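Local coordinates for protein probable zinc protease PqqL (Escherichia coli, PDB 6OFS) that is a periplasmic zinc-binding member of the M16 protease family that probably hydrolyses peptide bonds as a metalloendopeptidase, at residues Ser474-Ala479 / Ile694-Gly699; Arg505-Lys510 / Asp676-Ile681; Lys517-Ala522 / Leu580-Ala585. All blocks are in the same frame, centred on the assembly; numbering follows the deposited sequence.

Interaction 1 (Ser474-Ala479 / Ile694-Gly699); sequences SLTVDA and ITRYLG
A479 and R696 bring the two backbones to 4.9 Å between their CA atoms, where the loop 474-479 passes the C-terminal end of helix 687-697; V477 and Y697 are the next pair, V477 CA to Y697 CA 7.2 Å. No hydrogen bond joins the segments. R696 reaches across with CG anti to its backbone N (chi1 -173°) and the chain extended through to NE, which carries the guanidinium to the loop backbone at V477. V477 O lies over one face of that group, 3.1 Å from R696 CZ, so it meets the flat cation broadside instead of lining up with an N-H. T476 OG1 comes in at the guanidinium edge, in plane, 3.5 Å from R696 NH2. The methyl of A479 lies along the arginine from CG (A479 CB to R696 CG 3.7 Å) to NH1. V477 turns its CB and CG2 to the Y697 ring, V477 CB to Y697 CE1 3.7 Å, while R696 CG lies above one ring face, towards its rim. Y697 OH is held by E591 and Q595 of helix 591-602, which is likely to limit how the ring can turn; E591 also forms a weak, long ion pair with R696 NE. An alanine in place of R696 would probably leave V477 O and T476 OG1 without the cation beside them and uncover that part of the Y697 ring. The contact is therefore a surface one, a carbonyl oxygen set over the face of a charged group: electrostatics probably adds attraction to modest apolar packing, in place of directed bonds, while D478 OD2, 5.6 Å from R696 NH2, is not in contact.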
ATOM      1  N   SER A 474     -17.797   7.433  -3.108  1.00 60.13           N
ATOM      2  CA  SER A 474     -18.634   6.662  -4.029  1.00 61.01           C
ATOM      3  C   SER A 474     -17.841   5.557  -4.715  1.00 64.54           C
ATOM      4  O   SER A 474     -16.631   5.685  -4.914  1.00 64.11           O
ATOM      5  CB  SER A 474     -19.306   7.568  -5.064  1.00 65.78           C
ATOM      6  OG  SER A 474     -18.399   8.046  -6.046  1.00 76.17           O
ATOM      7  N   LEU A 475     -18.526   4.469  -5.052  1.00 60.77           N
ATOM      8  CA  LEU A 475     -17.951   3.349  -5.774  1.00 60.58           C
ATOM      9  C   LEU A 475     -18.715   3.211  -7.085  1.00 70.06           C
ATOM     10  O   LEU A 475     -18.955   2.100  -7.567  1.00 70.17           O
ATOM     11  CB  LEU A 475     -18.010   2.063  -4.944  1.00 59.74           C
ATOM     12  CG  LEU A 475     -16.985   1.921  -3.839  1.00 62.78           C
ATOM     13  CD1 LEU A 475     -17.236   0.659  -3.043  1.00 62.35           C
ATOM     14  CD2 LEU A 475     -15.576   1.904  -4.395  1.00 63.66           C
ATOM     15  N   THR A 476     -19.093   4.368  -7.660  1.00 70.37           N
ATOM     16  CA  THR A 476     -19.835   4.473  -8.912  1.00 71.96           C
ATOM     17  C   THR A 476     -19.014   3.855 -10.063  1.00 78.12           C
ATOM     18  O   THR A 476     -17.802   4.072 -10.179  1.00 77.43           O
ATOM     19  CB  THR A 476     -20.335   5.927  -9.145  1.00 81.42           C
ATOM     20  OG1 THR A 476     -21.399   5.930 -10.104  1.00 82.28           O
ATOM     21  CG2 THR A 476     -19.216   6.911  -9.545  1.00 78.52           C
ATOM     22  N   VAL A 477     -19.689   3.018 -10.848  1.00 76.97           N
ATOM     23  CA  VAL A 477     -19.127   2.272 -11.972  1.00 77.56           C
ATOM     24  C   VAL A 477     -19.825   2.745 -13.234  1.00 84.74           C
ATOM     25  O   VAL A 477     -21.060   2.773 -13.275  1.00 85.31           O
ATOM     26  CB  VAL A 477     -19.327   0.735 -11.774  1.00 80.74           C
ATOM     27  CG1 VAL A 477     -18.784  -0.065 -12.952  1.00 80.15           C
ATOM     28  CG2 VAL A 477     -18.717   0.252 -10.462  1.00 80.06           C
ATOM     29  N   ASP A 478     -19.042   3.093 -14.271  1.00 82.50           N
ATOM     30  CA  ASP A 478     -19.597   3.496 -15.560  1.00 83.21           C
ATOM     31  C   ASP A 478     -20.245   2.270 -16.213  1.00 86.84           C
ATOM     32  O   ASP A 478     -19.654   1.179 -16.220  1.00 85.74           O
ATOM     33  CB  ASP A 478     -18.514   4.118 -16.468  1.00 85.39           C
ATOM     34  CG  ASP A 478     -18.159   5.562 -16.141  1.00 98.00           C
ATOM     35  OD1 ASP A 478     -16.948   5.880 -16.094  1.00 97.91           O
ATOM     36  OD2 ASP A 478     -19.096   6.379 -15.943  1.00104.85           O
ATOM     37  N   ALA A 479     -21.495   2.436 -16.678  1.00 83.70           N
ATOM     38  CA  ALA A 479     -22.274   1.377 -17.320  1.00 83.34           C
ATOM     39  C   ALA A 479     -21.708   1.003 -18.686  1.00 84.91           C
ATOM     40  O   ALA A 479     -21.136   1.848 -19.382  1.00 84.00           O
ATOM     41  CB  ALA A 479     -23.726   1.815 -17.479  1.00 84.71           C
ATOM     42  N   ILE A 694     -28.370  -4.997 -12.305  1.00 55.16           N
ATOM     43  CA  ILE A 694     -27.783  -6.268 -12.727  1.00 54.36           C
ATOM     44  C   ILE A 694     -26.982  -6.043 -14.011  1.00 59.41           C
ATOM     45  O   ILE A 694     -25.862  -6.531 -14.113  1.00 58.01           O
ATOM     46  CB  ILE A 694     -28.891  -7.363 -12.899  1.00 57.37           C
ATOM     47  CG1 ILE A 694     -29.354  -7.909 -11.537  1.00 56.81           C
ATOM     48  CG2 ILE A 694     -28.439  -8.515 -13.838  1.00 57.79           C
ATOM     49  CD1 ILE A 694     -30.642  -8.601 -11.585  1.00 62.64           C
ATOM     50  N   THR A 695     -27.548  -5.307 -14.987  1.00 58.04           N
ATOM     51  CA  THR A 695     -26.838  -5.053 -16.243  1.00 58.43           C
ATOM     52  C   THR A 695     -25.698  -4.063 -16.006  1.00 62.74           C
ATOM     53  O   THR A 695     -24.574  -4.328 -16.426  1.00 63.64           O
ATOM     54  CB  THR A 695     -27.781  -4.672 -17.405  1.00 65.65           C
ATOM     55  OG1 THR A 695     -28.390  -3.407 -17.151  1.00 70.83           O
ATOM     56  CG2 THR A 695     -28.843  -5.736 -17.681  1.00 60.28           C
ATOM     57  N   ARG A 696     -25.965  -2.970 -15.284  1.00 58.55           N
ATOM     58  CA  ARG A 696     -24.958  -1.952 -14.973  1.00 57.52           C
ATOM     59  C   ARG A 696     -23.787  -2.483 -14.107  1.00 59.30           C
ATOM     60  O   ARG A 696     -22.653  -2.070 -14.351  1.00 58.64           O
ATOM     61  CB  ARG A 696     -25.625  -0.707 -14.334  1.00 56.60           C
ATOM     62  CG  ARG A 696     -24.703   0.488 -14.117  1.00 68.12           C
ATOM     63  CD  ARG A 696     -25.475   1.744 -13.771  1.00 84.38           C
ATOM     64  NE  ARG A 696     -24.667   2.686 -12.996  1.00 95.99           N
ATOM     65  CZ  ARG A 696     -23.988   3.704 -13.517  1.00115.80           C
ATOM     66  NH1 ARG A 696     -24.006   3.924 -14.826  1.00104.02           N
ATOM     67  NH2 ARG A 696     -23.271   4.500 -12.734  1.00107.45           N
ATOM     68  N   TYR A 697     -24.043  -3.385 -13.126  1.00 54.45           N
ATOM     69  CA  TYR A 697     -22.978  -3.846 -12.223  1.00 53.90           C
ATOM     70  C   TYR A 697     -22.510  -5.309 -12.397  1.00 56.63           C
ATOM     71  O   TYR A 697     -21.341  -5.601 -12.113  1.00 56.05           O
ATOM     72  CB  TYR A 697     -23.363  -3.584 -10.756  1.00 55.60           C
ATOM     73  CG  TYR A 697     -23.451  -2.106 -10.424  1.00 57.94           C
ATOM     74  CD1 TYR A 697     -22.306  -1.364 -10.149  1.00 59.92           C
ATOM     75  CD2 TYR A 697     -24.673  -1.440 -10.432  1.00 59.30           C
ATOM     76  CE1 TYR A 697     -22.374   0.004  -9.888  1.00 61.07           C
ATOM     77  CE2 TYR A 697     -24.755  -0.073 -10.161  1.00 60.56           C
ATOM     78  CZ  TYR A 697     -23.601   0.645  -9.884  1.00 68.56           C
ATOM     79  OH  TYR A 697     -23.657   1.993  -9.610  1.00 69.09           O
ATOM     80  N   LEU A 698     -23.384  -6.215 -12.854  1.00 52.08           N
ATOM     81  CA  LEU A 698     -23.017  -7.627 -13.028  1.00 50.63           C
ATOM     82  C   LEU A 698     -22.830  -8.017 -14.510  1.00 55.33           C
ATOM     83  O   LEU A 698     -22.101  -8.964 -14.813  1.00 53.62           O
ATOM     84  CB  LEU A 698     -24.024  -8.553 -12.312  1.00 50.12           C
ATOM     85  CG  LEU A 698     -24.575  -8.082 -10.942  1.00 54.56           C
ATOM     86  CD1 LEU A 698     -25.554  -9.080 -10.381  1.00 55.19           C
ATOM     87  CD2 LEU A 698     -23.468  -7.850  -9.912  1.00 54.70           C
ATOM     88  N   GLY A 699     -23.467  -7.263 -15.405  1.00 53.64           N
ATOM     89  CA  GLY A 699     -23.384  -7.465 -16.847  1.00 54.68           C
ATOM     90  C   GLY A 699     -22.218  -6.743 -17.486  1.00 60.53           C
ATOM     91  O   GLY A 699     -21.854  -7.023 -18.635  1.00 61.35           O
TER

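Interaction 2 (Arg505-Lys510 / Asp676-Ile681); sequences RVILAK and DITFVI
R505 O lies at the edge of the F679 ring, near its plane, 3.6 Å from F679 CD2, while CG2 of I677 sits over one face towards the rim. The R505 guanidinium has I507 CD1 over one face, again off-centre, and a water in plane at its edge. That water accepts from R505 NH2 (3.1 Å) and also bonds T678 OG1, bridging two side chains that run side by side; R505 NE is bound by S497 OG. On the same face of the sheet T678 OG1 stands anti to the carbonyl carbon (chi1 -43°), which puts T678 CG2 against I507 CG1, 3.8 Å away. On the other face I681 lies alongside L508, I681 CB to L508 CD2 3.6 Å. I681 CD1 also reaches across to V506 CG1. The backbones run parallel at 19°, tied by five alternating bonds from R505 N to I677 O through to A509 N to I681 O. Helix 687-697 covers V506, L508 and I681; helix 848-862 covers I507, T678 and V680. This is a parallel strand pair inside the otherwise largely antiparallel, mixed seven-stranded sheet of an M16-type α/β domain, a late strand inserted beside an early one.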
ATOM      1  N   ARG A 505     -24.476 -15.810 -14.632  1.00 48.30           N
ATOM      2  CA  ARG A 505     -25.830 -16.235 -14.282  1.00 48.47           C
ATOM      3  C   ARG A 505     -26.282 -15.478 -13.028  1.00 51.05           C
ATOM      4  O   ARG A 505     -25.468 -15.171 -12.161  1.00 49.58           O
ATOM      5  CB  ARG A 505     -25.915 -17.754 -14.092  1.00 48.37           C
ATOM      6  CG  ARG A 505     -27.311 -18.310 -14.270  1.00 59.18           C
ATOM      7  CD  ARG A 505     -27.342 -19.749 -13.825  1.00 67.12           C
ATOM      8  NE  ARG A 505     -28.688 -20.324 -13.866  1.00 65.66           N
ATOM      9  CZ  ARG A 505     -28.998 -21.521 -13.379  1.00 71.51           C
ATOM     10  NH1 ARG A 505     -30.242 -21.976 -13.463  1.00 56.37           N
ATOM     11  NH2 ARG A 505     -28.066 -22.276 -12.805  1.00 52.37           N
ATOM     12  N   VAL A 506     -27.569 -15.136 -12.977  1.00 47.59           N
ATOM     13  CA  VAL A 506     -28.206 -14.414 -11.878  1.00 47.17           C
ATOM     14  C   VAL A 506     -29.420 -15.238 -11.407  1.00 51.16           C
ATOM     15  O   VAL A 506     -30.301 -15.534 -12.206  1.00 50.52           O
ATOM     16  CB  VAL A 506     -28.646 -12.983 -12.329  1.00 51.07           C
ATOM     17  CG1 VAL A 506     -29.443 -12.272 -11.238  1.00 51.27           C
ATOM     18  CG2 VAL A 506     -27.466 -12.130 -12.786  1.00 50.36           C
ATOM     19  N   ILE A 507     -29.471 -15.578 -10.123  1.00 49.02           N
ATOM     20  CA  ILE A 507     -30.618 -16.263  -9.527  1.00 50.02           C
ATOM     21  C   ILE A 507     -31.370 -15.244  -8.667  1.00 57.36           C
ATOM     22  O   ILE A 507     -30.785 -14.687  -7.735  1.00 57.42           O
ATOM     23  CB  ILE A 507     -30.255 -17.554  -8.729  1.00 52.14           C
ATOM     24  CG1 ILE A 507     -29.305 -18.505  -9.517  1.00 51.61           C
ATOM     25  CG2 ILE A 507     -31.534 -18.281  -8.243  1.00 52.04           C
ATOM     26  CD1 ILE A 507     -29.869 -19.114 -10.846  1.00 61.31           C
ATOM     27  N   LEU A 508     -32.647 -14.987  -8.989  1.00 56.35           N
ATOM     28  CA  LEU A 508     -33.476 -14.049  -8.218  1.00 57.70           C
ATOM     29  C   LEU A 508     -34.537 -14.750  -7.386  1.00 63.50           C
ATOM     30  O   LEU A 508     -35.237 -15.634  -7.885  1.00 63.30           O
ATOM     31  CB  LEU A 508     -34.146 -12.988  -9.108  1.00 58.28           C
ATOM     32  CG  LEU A 508     -33.241 -12.019  -9.861  1.00 63.47           C
ATOM     33  CD1 LEU A 508     -34.055 -11.168 -10.806  1.00 64.90           C
ATOM     34  CD2 LEU A 508     -32.468 -11.111  -8.913  1.00 64.60           C
ATOM     35  N   ALA A 509     -34.667 -14.330  -6.123  1.00 62.15           N
ATOM     36  CA  ALA A 509     -35.664 -14.829  -5.171  1.00 63.28           C
ATOM     37  C   ALA A 509     -36.117 -13.705  -4.255  1.00 70.76           C
ATOM     38  O   ALA A 509     -35.306 -12.896  -3.798  1.00 68.83           O
ATOM     39  CB  ALA A 509     -35.099 -15.972  -4.339  1.00 63.45           C
ATOM     40  N   LYS A 510     -37.421 -13.644  -4.009  1.00 72.32           N
ATOM     41  CA  LYS A 510     -38.020 -12.671  -3.104  1.00 74.88           C
ATOM     42  C   LYS A 510     -38.232 -13.343  -1.743  1.00 83.68           C
ATOM     43  O   LYS A 510     -38.590 -14.524  -1.696  1.00 83.19           O
ATOM     44  CB  LYS A 510     -39.355 -12.152  -3.678  1.00 78.27           C
ATOM     45  CG  LYS A 510     -39.244 -10.770  -4.326  1.00 90.31           C
ATOM     46  CD  LYS A 510     -40.468 -10.409  -5.166  1.00 97.58           C
ATOM     47  CE  LYS A 510     -40.203 -10.550  -6.649  1.00102.80           C
ATOM     48  NZ  LYS A 510     -41.368 -10.122  -7.469  1.00108.84           N
ATOM     49  N   ASP A 676     -18.143 -18.275 -15.216  1.00 50.42           N
ATOM     50  CA  ASP A 676     -17.984 -19.154 -14.058  1.00 50.44           C
ATOM     51  C   ASP A 676     -18.760 -18.642 -12.814  1.00 53.46           C
ATOM     52  O   ASP A 676     -18.751 -19.289 -11.755  1.00 52.44           O
ATOM     53  CB  ASP A 676     -16.482 -19.286 -13.719  1.00 52.04           C
ATOM     54  CG  ASP A 676     -15.636 -20.086 -14.711  1.00 69.02           C
ATOM     55  OD1 ASP A 676     -16.219 -20.900 -15.488  1.00 70.18           O
ATOM     56  OD2 ASP A 676     -14.390 -19.932 -14.687  1.00 75.68           O
ATOM     57  N   ILE A 677     -19.412 -17.474 -12.939  1.00 49.09           N
ATOM     58  CA  ILE A 677     -20.084 -16.855 -11.804  1.00 48.59           C
ATOM     59  C   ILE A 677     -21.593 -16.966 -11.866  1.00 53.91           C
ATOM     60  O   ILE A 677     -22.201 -16.742 -12.911  1.00 54.54           O
ATOM     61  CB  ILE A 677     -19.632 -15.376 -11.582  1.00 50.87           C
ATOM     62  CG1 ILE A 677     -18.084 -15.221 -11.677  1.00 50.29           C
ATOM     63  CG2 ILE A 677     -20.185 -14.801 -10.258  1.00 50.48           C
ATOM     64  CD1 ILE A 677     -17.559 -13.769 -11.932  1.00 52.45           C
ATOM     65  N   THR A 678     -22.186 -17.272 -10.704  1.00 51.46           N
ATOM     66  CA  THR A 678     -23.627 -17.302 -10.450  1.00 51.56           C
ATOM     67  C   THR A 678     -23.909 -16.329  -9.284  1.00 53.72           C
ATOM     68  O   THR A 678     -23.438 -16.544  -8.167  1.00 52.65           O
ATOM     69  CB  THR A 678     -24.143 -18.731 -10.232  1.00 57.18           C
ATOM     70  OG1 THR A 678     -23.550 -19.599 -11.204  1.00 58.54           O
ATOM     71  CG2 THR A 678     -25.634 -18.810 -10.349  1.00 56.85           C
ATOM     72  N   PHE A 679     -24.616 -15.229  -9.573  1.00 49.29           N
ATOM     73  CA  PHE A 679     -24.988 -14.226  -8.573  1.00 48.43           C
ATOM     74  C   PHE A 679     -26.340 -14.587  -8.005  1.00 54.36           C
ATOM     75  O   PHE A 679     -27.315 -14.631  -8.748  1.00 54.89           O
ATOM     76  CB  PHE A 679     -25.065 -12.819  -9.193  1.00 49.37           C
ATOM     77  CG  PHE A 679     -23.755 -12.298  -9.721  1.00 49.69           C
ATOM     78  CD1 PHE A 679     -22.896 -11.579  -8.902  1.00 51.22           C
ATOM     79  CD2 PHE A 679     -23.385 -12.515 -11.044  1.00 51.82           C
ATOM     80  CE1 PHE A 679     -21.687 -11.087  -9.393  1.00 52.33           C
ATOM     81  CE2 PHE A 679     -22.175 -12.022 -11.538  1.00 54.51           C
ATOM     82  CZ  PHE A 679     -21.332 -11.311 -10.708  1.00 52.39           C
ATOM     83  N   VAL A 680     -26.406 -14.844  -6.694  1.00 51.59           N
ATOM     84  CA  VAL A 680     -27.659 -15.154  -5.994  1.00 51.59           C
ATOM     85  C   VAL A 680     -28.161 -13.868  -5.297  1.00 53.98           C
ATOM     86  O   VAL A 680     -27.538 -13.399  -4.355  1.00 52.23           O
ATOM     87  CB  VAL A 680     -27.523 -16.376  -5.036  1.00 54.68           C
ATOM     88  CG1 VAL A 680     -28.788 -16.567  -4.203  1.00 55.10           C
ATOM     89  CG2 VAL A 680     -27.189 -17.650  -5.813  1.00 53.89           C
ATOM     90  N   ILE A 681     -29.248 -13.280  -5.807  1.00 52.03           N
ATOM     91  CA  ILE A 681     -29.822 -12.049  -5.260  1.00 52.91           C
ATOM     92  C   ILE A 681     -31.144 -12.365  -4.541  1.00 58.42           C
ATOM     93  O   ILE A 681     -32.094 -12.833  -5.172  1.00 58.61           O
ATOM     94  CB  ILE A 681     -29.921 -10.905  -6.321  1.00 56.21           C
ATOM     95  CG1 ILE A 681     -28.566 -10.688  -7.055  1.00 55.47           C
ATOM     96  CG2 ILE A 681     -30.437  -9.589  -5.694  1.00 57.37           C
ATOM     97  CD1 ILE A 681     -28.679 -10.041  -8.396  1.00 60.08           C
TER
HETATM   98  O   HOH W   1     -25.077 -21.590 -12.247  1.00 55.36           O

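Interaction 3 (Lys517-Ala522 / Leu580-Ala585); sequences KLQIIA and LLSVSA
K517 opens the pairing with its backbone, K517 CA lying 3.4 Å from A585 O in a CA-H...O contact. L518 then forms a hydrogen-bonded pair with A585: L518 N gives to A585 O, and L518 O accepts A585 N in return. Its side chain lies on the same sheet face as those of I520 and A522. Q519, in the non-hydrogen-bonded pair with S584, has CG anti to its backbone N (chi1 -165°) and bends at chi2 (82°), folding the amide back over the neighbouring strand. Q519 NE2 comes within 3.2 Å of V583 O, at an angle too poor for a hydrogen bond, and OE1 lies by S584 CB; S584 OG itself is bonded to T569 OG1. I520 pairs with V583 through two bonds of 2.8 Å, I520 N to V583 O and V583 N to I520 O. I521 faces S582, whose OG nestles against the isoleucine's branches, 3.3 Å from I521 CG1 and close to CG2 and CD1 as well, while I521 CG2 also meets L580 CB at 4.2 Å. A522 closes the register with L581 in a last pair of reciprocal backbone bonds, and A522 CB touches L581 CB at 3.9 Å. The face of I520, L581 and V583 lies against helix 591-602, and that of Q519 and I521 against helix 848-862, so a helix lies against each face of the sheet here. The strands run antiparallel at 165°, each with a further strand beyond it: 677-682 next to 517-524, and 569-574 next to 579-586. The arrangement is an interior antiparallel ladder of the mixed, helix-covered sheet of an M16-type α/β domain.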
ATOM      1  N   LYS A 517     -33.808  -6.018   3.949  1.00 86.55           N
ATOM      2  CA  LYS A 517     -32.414  -6.399   3.720  1.00 83.36           C
ATOM      3  C   LYS A 517     -32.282  -7.122   2.387  1.00 80.97           C
ATOM      4  O   LYS A 517     -33.147  -7.925   2.024  1.00 80.24           O
ATOM      5  CB  LYS A 517     -31.869  -7.305   4.843  1.00 86.10           C
ATOM      6  CG  LYS A 517     -32.116  -6.825   6.282  1.00104.01           C
ATOM      7  CD  LYS A 517     -31.423  -7.726   7.322  1.00115.03           C
ATOM      8  CE  LYS A 517     -32.129  -9.040   7.582  1.00124.79           C
ATOM      9  NZ  LYS A 517     -31.169 -10.165   7.764  1.00131.74           N
ATOM     10  N   LEU A 518     -31.187  -6.845   1.671  1.00 72.63           N
ATOM     11  CA  LEU A 518     -30.877  -7.463   0.384  1.00 69.67           C
ATOM     12  C   LEU A 518     -29.573  -8.234   0.494  1.00 67.18           C
ATOM     13  O   LEU A 518     -28.639  -7.766   1.129  1.00 65.34           O
ATOM     14  CB  LEU A 518     -30.778  -6.389  -0.721  1.00 69.44           C
ATOM     15  CG  LEU A 518     -30.529  -6.869  -2.158  1.00 73.56           C
ATOM     16  CD1 LEU A 518     -31.774  -7.493  -2.769  1.00 73.90           C
ATOM     17  CD2 LEU A 518     -30.049  -5.738  -3.028  1.00 76.17           C
ATOM     18  N   GLN A 519     -29.523  -9.418  -0.100  1.00 61.26           N
ATOM     19  CA  GLN A 519     -28.315 -10.228  -0.110  1.00 59.27           C
ATOM     20  C   GLN A 519     -27.920 -10.592  -1.536  1.00 59.45           C
ATOM     21  O   GLN A 519     -28.750 -11.067  -2.317  1.00 56.77           O
ATOM     22  CB  GLN A 519     -28.474 -11.496   0.742  1.00 60.50           C
ATOM     23  CG  GLN A 519     -27.150 -12.197   1.055  1.00 68.64           C
ATOM     24  CD  GLN A 519     -26.414 -11.586   2.223  1.00 88.07           C
ATOM     25  OE1 GLN A 519     -26.968 -11.372   3.308  1.00 84.76           O
ATOM     26  NE2 GLN A 519     -25.137 -11.311   2.031  1.00 80.18           N
ATOM     27  N   ILE A 520     -26.645 -10.334  -1.869  1.00 54.49           N
ATOM     28  CA  ILE A 520     -26.049 -10.709  -3.138  1.00 52.56           C
ATOM     29  C   ILE A 520     -24.910 -11.657  -2.806  1.00 54.71           C
ATOM     30  O   ILE A 520     -24.010 -11.285  -2.050  1.00 53.77           O
ATOM     31  CB  ILE A 520     -25.586  -9.517  -4.021  1.00 55.00           C
ATOM     32  CG1 ILE A 520     -26.725  -8.483  -4.236  1.00 55.45           C
ATOM     33  CG2 ILE A 520     -25.013 -10.028  -5.375  1.00 54.66           C
ATOM     34  CD1 ILE A 520     -26.284  -7.097  -4.787  1.00 56.50           C
ATOM     35  N   ILE A 521     -24.978 -12.894  -3.324  1.00 50.79           N
ATOM     36  CA  ILE A 521     -23.891 -13.855  -3.174  1.00 50.08           C
ATOM     37  C   ILE A 521     -23.355 -14.234  -4.536  1.00 54.35           C
ATOM     38  O   ILE A 521     -24.030 -14.928  -5.301  1.00 55.29           O
ATOM     39  CB  ILE A 521     -24.140 -15.094  -2.282  1.00 53.10           C
ATOM     40  CG1 ILE A 521     -24.833 -14.719  -0.955  1.00 54.53           C
ATOM     41  CG2 ILE A 521     -22.808 -15.832  -2.034  1.00 51.53           C
ATOM     42  CD1 ILE A 521     -25.248 -15.899  -0.101  1.00 59.18           C
ATOM     43  N   ALA A 522     -22.131 -13.778  -4.839  1.00 49.54           N
ATOM     44  CA  ALA A 522     -21.430 -14.130  -6.071  1.00 48.13           C
ATOM     45  C   ALA A 522     -20.775 -15.478  -5.767  1.00 49.78           C
ATOM     46  O   ALA A 522     -20.072 -15.631  -4.763  1.00 45.59           O
ATOM     47  CB  ALA A 522     -20.390 -13.073  -6.423  1.00 48.32           C
ATOM     48  N   LEU A 580     -17.164 -17.920  -2.542  1.00 45.95           N
ATOM     49  CA  LEU A 580     -18.377 -17.164  -2.290  1.00 46.55           C
ATOM     50  C   LEU A 580     -18.008 -15.751  -1.928  1.00 52.65           C
ATOM     51  O   LEU A 580     -17.019 -15.531  -1.238  1.00 53.70           O
ATOM     52  CB  LEU A 580     -19.242 -17.796  -1.180  1.00 46.34           C
ATOM     53  CG  LEU A 580     -19.506 -19.304  -1.256  1.00 50.58           C
ATOM     54  CD1 LEU A 580     -20.258 -19.772  -0.044  1.00 50.73           C
ATOM     55  CD2 LEU A 580     -20.258 -19.701  -2.529  1.00 52.32           C
ATOM     56  N   LEU A 581     -18.770 -14.797  -2.434  1.00 48.30           N
ATOM     57  CA  LEU A 581     -18.578 -13.401  -2.133  1.00 47.21           C
ATOM     58  C   LEU A 581     -19.931 -12.896  -1.728  1.00 51.25           C
ATOM     59  O   LEU A 581     -20.827 -12.794  -2.565  1.00 50.23           O
ATOM     60  CB  LEU A 581     -17.980 -12.639  -3.326  1.00 46.76           C
ATOM     61  CG  LEU A 581     -17.833 -11.110  -3.198  1.00 50.71           C
ATOM     62  CD1 LEU A 581     -16.957 -10.708  -2.009  1.00 50.09           C
ATOM     63  CD2 LEU A 581     -17.303 -10.502  -4.496  1.00 52.63           C
ATOM     64  N   SER A 582     -20.105 -12.680  -0.410  1.00 49.36           N
ATOM     65  CA  SER A 582     -21.368 -12.238   0.172  1.00 50.11           C
ATOM     66  C   SER A 582     -21.390 -10.761   0.481  1.00 56.08           C
ATOM     67  O   SER A 582     -20.522 -10.261   1.191  1.00 55.32           O
ATOM     68  CB  SER A 582     -21.711 -13.044   1.419  1.00 52.58           C
ATOM     69  OG  SER A 582     -22.307 -14.284   1.084  1.00 62.87           O
ATOM     70  N   VAL A 583     -22.417 -10.075  -0.032  1.00 54.44           N
ATOM     71  CA  VAL A 583     -22.645  -8.650   0.175  1.00 55.09           C
ATOM     72  C   VAL A 583     -24.111  -8.413   0.590  1.00 61.57           C
ATOM     73  O   VAL A 583     -25.023  -8.904  -0.083  1.00 62.25           O
ATOM     74  CB  VAL A 583     -22.191  -7.823  -1.058  1.00 58.70           C
ATOM     75  CG1 VAL A 583     -22.840  -6.445  -1.100  1.00 58.69           C
ATOM     76  CG2 VAL A 583     -20.668  -7.705  -1.104  1.00 57.74           C
ATOM     77  N   SER A 584     -24.318  -7.700   1.725  1.00 58.22           N
ATOM     78  CA  SER A 584     -25.632  -7.349   2.277  1.00 58.65           C
ATOM     79  C   SER A 584     -25.888  -5.853   2.108  1.00 65.58           C
ATOM     80  O   SER A 584     -24.937  -5.073   2.112  1.00 65.59           O
ATOM     81  CB  SER A 584     -25.725  -7.733   3.752  1.00 60.60           C
ATOM     82  OG  SER A 584     -25.326  -6.681   4.621  1.00 65.44           O
ATOM     83  N   ALA A 585     -27.161  -5.450   1.979  1.00 63.99           N
ATOM     84  CA  ALA A 585     -27.562  -4.048   1.809  1.00 64.79           C
ATOM     85  C   ALA A 585     -29.036  -3.835   2.195  1.00 70.78           C
ATOM     86  O   ALA A 585     -29.672  -4.738   2.741  1.00 70.75           O
ATOM     87  CB  ALA A 585     -27.325  -3.609   0.362  1.00 65.40           C
TER

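All three contacts belong to one domain in the C-terminal half of the chain, away from the zinc site. Interactions 2 and 3, their centres about 10 Å apart, share the seven-stranded sheet: strand 677-682 lies between 505-509 and 517-524, and V680 N probably bonds I521 O where they meet. Interaction 1, with its centre about 16 Å from that of interaction 2 and 15 Å from that of interaction 3, is on helix 687-697, which follows strand 677-682 and whose I694, with L698 just beyond the helix end, packs on F679, I681 and V506. Along the chain the contacts nest, 3 inside 2 inside 1. Interaction 1 closes the longest loop, over 200 residues, and lays 474-479 against the outside of the α/β unit.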